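Local structure of Serine/threonine-protein kinase PknI (Mycobacterium tuberculosis, 5XLM) at residues E43-R46 with S47-T50; M102-E106 with G107-S111. The protein is a membrane-anchored serine/threonine kinase that slows mycobacterial growth in the infected host, its extracellular sensor domain, the part in this chain, probably acting through dimerization. All coordinates share one frame; numbering follows the deposited sequence.

Contact 1: E43-R46 with S47-T50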
# COMPACT_ATOMS: atom_id res chain seq x y z
N GLU A 43 7.56 -2.36 1.41
CA GLU A 43 8.16 -3.67 1.19
C GLU A 43 7.06 -4.72 1.26
O GLU A 43 6.45 -4.93 2.32
CB GLU A 43 9.26 -3.95 2.22
CG GLU A 43 9.99 -5.27 1.98
CD GLU A 43 11.07 -5.54 3.01
OE1 GLU A 43 10.81 -5.35 4.22
OE2 GLU A 43 12.19 -5.93 2.61
N ILE A 44 6.81 -5.37 0.13
CA ILE A 44 5.89 -6.51 0.07
C ILE A 44 6.72 -7.77 0.29
O ILE A 44 7.44 -8.21 -0.62
CB ILE A 44 5.13 -6.55 -1.26
CG1 ILE A 44 4.37 -5.24 -1.47
CG2 ILE A 44 4.17 -7.72 -1.29
CD1 ILE A 44 3.32 -4.96 -0.42
N GLN A 45 6.64 -8.34 1.49
CA GLN A 45 7.53 -9.43 1.89
C GLN A 45 6.95 -10.76 1.44
O GLN A 45 6.37 -11.53 2.21
CB GLN A 45 7.75 -9.38 3.40
CG GLN A 45 8.31 -8.06 3.88
CD GLN A 45 8.39 -7.97 5.38
OE1 GLN A 45 7.66 -8.66 6.10
NE2 GLN A 45 9.29 -7.12 5.88
N ARG A 46 7.13 -11.05 0.15
CA ARG A 46 6.62 -12.27 -0.46
C ARG A 46 7.33 -13.52 0.03
O ARG A 46 6.85 -14.63 -0.25
CB ARG A 46 6.71 -12.17 -1.99
CG ARG A 46 5.48 -11.54 -2.64
CD ARG A 46 5.66 -11.35 -4.14
NE ARG A 46 4.43 -10.90 -4.78
CZ ARG A 46 4.09 -9.62 -4.93
NH1 ARG A 46 2.94 -9.30 -5.52
NH2 ARG A 46 4.89 -8.66 -4.49
N SER A 47 8.45 -13.39 0.75
CA SER A 47 9.08 -14.55 1.35
C SER A 47 8.28 -15.10 2.52
O SER A 47 8.63 -16.17 3.04
CB SER A 47 10.49 -14.21 1.82
OG SER A 47 10.47 -13.19 2.80
N LYS A 48 7.23 -14.40 2.95
CA LYS A 48 6.37 -14.83 4.05
C LYS A 48 4.93 -15.04 3.60
O LYS A 48 4.01 -14.99 4.42
CB LYS A 48 6.43 -13.82 5.19
CG LYS A 48 7.83 -13.56 5.73
CD LYS A 48 7.90 -12.19 6.38
CE LYS A 48 9.08 -12.06 7.32
NZ LYS A 48 9.10 -10.72 7.97
N GLN A 49 4.72 -15.25 2.30
CA GLN A 49 3.38 -15.41 1.76
C GLN A 49 2.72 -16.68 2.29
O GLN A 49 3.36 -17.73 2.40
CB GLN A 49 3.44 -15.45 0.23
CG GLN A 49 2.13 -15.74 -0.44
CD GLN A 49 2.20 -15.54 -1.94
OE1 GLN A 49 2.98 -14.72 -2.43
NE2 GLN A 49 1.40 -16.30 -2.67
N THR A 50 1.44 -16.57 2.63
CA THR A 50 0.66 -17.69 3.15
C THR A 50 -0.56 -17.96 2.28
O THR A 50 -1.08 -17.05 1.63
CB THR A 50 0.20 -17.42 4.60
OG1 THR A 50 -0.69 -16.30 4.62
CG2 THR A 50 1.40 -17.13 5.50
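Gln45 and Lys48 meet through both backbone and side chain where strand 38-51 is interrupted. The amide N of Lys48 donates to Gln45 O (3.1 Å, 160° at the hydrogen), closing a type I (3-10) turn with Arg46 and Ser47 at its corners. Beyond this bond the two side chains run alongside each other in the same direction, and Lys48 NZ reaches Gln45 OE1 at 3.1 Å, standing above the amide plane of the glutamine. The aliphatic part of the lysine takes part as well, its CD lying 3.5 Å from Gln45 OE1. In both residues CG sits anti to the carbonyl carbon (chi1 -57° in each), and the extended chains beyond it bring the ends together.

The other end of the Gln45 amide is held from the strand side. Its NE2 donates almost straight to Glu43 OE1 (2.9 Å), with the acceptor in the amide plane while the carboxylate is approached from above its own plane. With NE2 giving its hydrogen to Glu43 and OE1 receiving one from Lys48, the amide is held in one of its two flipped orientations and bridges Glu43 and Lys48, whose charged atoms do not touch.

In the backbone, Gln45 is the centre of an inverse gamma turn, in which Arg46 N bonds to Ile44 O at 3.0 Å. One residue farther on, Gln49 N makes a weak bond to Arg46 O, and Gln49 CB lies 3.5 Å from that same oxygen.

Outside the turn, Ser47 OG is hydrogen-bonded to Asp61. Gln45 rests on Pro169 and Val171, and Gln49 on Ile166, all of strand 165-174; backbone bonds join Ile44, before the turn, to Val62 of strand 62-72, and Gln49, after it, to Thr56 just past strand 54-55.

Contact 2: M102-E106 with G107-S111; sequences MQFGE and GQWKS
A tight beta hairpin joins strands 100-105 and 108-117 through a type I' turn from Gly105 to Gln108, with an aromatic pair flanking the bend, Phe104 entering it and Trp109 leaving it. Phe104 and Trp109 are opposite one another as a non-hydrogen-bonded pair and cross at about a right angle in a T-shaped stack: the edge of Phe104 points at the indole face, with the planes 68° apart and the centroids of the phenyl and five-membered rings 4.7 Å apart. Phe104 CD1 comes within 3.4 Å of Trp109 CE2. Nearer the backbone, Phe104 CB sits 3.7 Å from the centroid of the six-membered ring, only 9° off its normal, so a CH-pi contact adds to the ring pairing. With CG anti to the backbone nitrogen (chi1 -166°), the phenyl ring extends over the turn, and its CZ reaches Gly107 C at 3.5 Å. On the same side of the sheet, Met102 bends at its last torsion and packs CE 3.7 Å from Trp109 CB.

The backbone holds this register. Gln103 and Lys110 form a reciprocal hydrogen-bonded pair, while Gly105 N donates to Gln108 O at 2.9 Å; the return bond from Gln108 N is longer and more bent. A water donates to Gly105 O and accepts from Gln108 NE2 (3.0 Å), linking this glutamine back across the turn, and its OE1 is taken by Arg139.

Trp109 is buried against Cys77 and Ala79 of strand 77-83 and Thr70 of strand 62-72, with Pro33 touching both aromatic rings. Positive phi at both Glu106 and Gly107 is the signature of the type I' turn; such turns suit the twist of antiparallel strands, and the two-residue loop is that of a 2:2 beta hairpin.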
# COMPACT_ATOMS: atom_id res chain seq x y z
N MET A 102 -5.97 5.13 -0.03
CA MET A 102 -6.16 4.45 1.24
C MET A 102 -7.05 5.29 2.14
O MET A 102 -6.95 6.52 2.16
CB MET A 102 -4.83 4.16 1.95
CG MET A 102 -3.83 3.42 1.10
SD MET A 102 -2.44 2.77 2.04
CE MET A 102 -3.20 1.36 2.83
N GLN A 103 -7.94 4.62 2.87
CA GLN A 103 -8.84 5.26 3.81
C GLN A 103 -8.55 4.73 5.20
O GLN A 103 -8.47 3.51 5.40
CB GLN A 103 -10.30 4.99 3.43
CG GLN A 103 -11.32 5.62 4.36
CD GLN A 103 -12.74 5.48 3.84
OE1 GLN A 103 -12.97 4.98 2.74
NE2 GLN A 103 -13.70 5.93 4.64
N PHE A 104 -8.38 5.64 6.16
CA PHE A 104 -8.14 5.23 7.53
C PHE A 104 -9.47 4.93 8.22
O PHE A 104 -10.41 5.72 8.16
CB PHE A 104 -7.39 6.30 8.31
CG PHE A 104 -6.83 5.81 9.62
CD1 PHE A 104 -5.59 5.19 9.66
CD2 PHE A 104 -7.54 5.96 10.80
CE1 PHE A 104 -5.07 4.72 10.86
CE2 PHE A 104 -7.02 5.50 12.01
CZ PHE A 104 -5.78 4.88 12.03
N GLY A 105 -9.54 3.76 8.85
CA GLY A 105 -10.73 3.32 9.54
C GLY A 105 -10.46 2.07 10.35
O GLY A 105 -9.70 1.21 9.91
N GLU A 106 -11.06 1.99 11.53
CA GLU A 106 -10.85 0.87 12.45
C GLU A 106 -9.37 0.74 12.82
O GLU A 106 -8.85 -0.36 13.00
CB GLU A 106 -11.39 -0.44 11.88
CG GLU A 106 -12.91 -0.51 11.76
CD GLU A 106 -13.46 0.38 10.66
OE1 GLU A 106 -14.13 1.38 10.98
OE2 GLU A 106 -13.19 0.08 9.47
N GLY A 107 -8.69 1.88 12.93
CA GLY A 107 -7.31 1.90 13.37
C GLY A 107 -6.29 1.45 12.34
O GLY A 107 -5.19 1.06 12.72
N GLN A 108 -6.62 1.50 11.05
CA GLN A 108 -5.68 1.08 10.02
C GLN A 108 -5.98 1.82 8.73
O GLN A 108 -7.11 2.25 8.49
CB GLN A 108 -5.74 -0.43 9.78
CG GLN A 108 -7.01 -0.89 9.07
CD GLN A 108 -6.99 -2.37 8.74
OE1 GLN A 108 -6.04 -3.08 9.06
NE2 GLN A 108 -8.05 -2.84 8.08
N TRP A 109 -4.95 1.95 7.89
CA TRP A 109 -5.12 2.40 6.51
C TRP A 109 -5.41 1.19 5.64
O TRP A 109 -4.73 0.16 5.74
CB TRP A 109 -3.86 3.11 6.01
CG TRP A 109 -3.52 4.36 6.74
CD1 TRP A 109 -2.68 4.48 7.81
CD2 TRP A 109 -4.01 5.68 6.46
NE1 TRP A 109 -2.61 5.80 8.21
CE2 TRP A 109 -3.42 6.55 7.40
CE3 TRP A 109 -4.89 6.21 5.51
CZ2 TRP A 109 -3.68 7.92 7.41
CZ3 TRP A 109 -5.14 7.57 5.52
CH2 TRP A 109 -4.54 8.41 6.47
N LYS A 110 -6.41 1.30 4.77
CA LYS A 110 -6.76 0.20 3.89
C LYS A 110 -7.14 0.74 2.52
O LYS A 110 -7.97 1.65 2.42
CB LYS A 110 -7.91 -0.64 4.46
CG LYS A 110 -8.29 -1.82 3.58
CD LYS A 110 -8.94 -2.95 4.36
CE LYS A 110 -10.34 -2.59 4.81
NZ LYS A 110 -11.07 -3.77 5.37
N SER A 111 -6.52 0.19 1.49
CA SER A 111 -6.88 0.56 0.13
C SER A 111 -8.18 -0.13 -0.26
O SER A 111 -8.57 -1.15 0.31
CB SER A 111 -5.77 0.17 -0.85
OG SER A 111 -5.60 -1.24 -0.90
O HOH W 1 -10.01 -0.52 7.88

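How the contacts relate
From the N terminus, the chain first enters strand 38-51, where contact 1 closes a short turn at an interruption in the strand. It then runs through strands 54-55, 62-72 and 77-83 before contact 2 closes the hairpin between strands 100-105 and 108-117. The two follow in series, neither nesting nor crossing. The centres of contact 1 and contact 2 are about 20 Å apart, and the two do not touch. Both belong to one antiparallel sheet: residues 43-50 adjoin strands 62-72 and 165-174, while residues 102-111 adjoin strands 77-83 and 131-140. Strands 62-72 and 77-83, themselves paired, connect the two regions on one side, while strands 131-140, 146-154 and 165-174 connect them on the other.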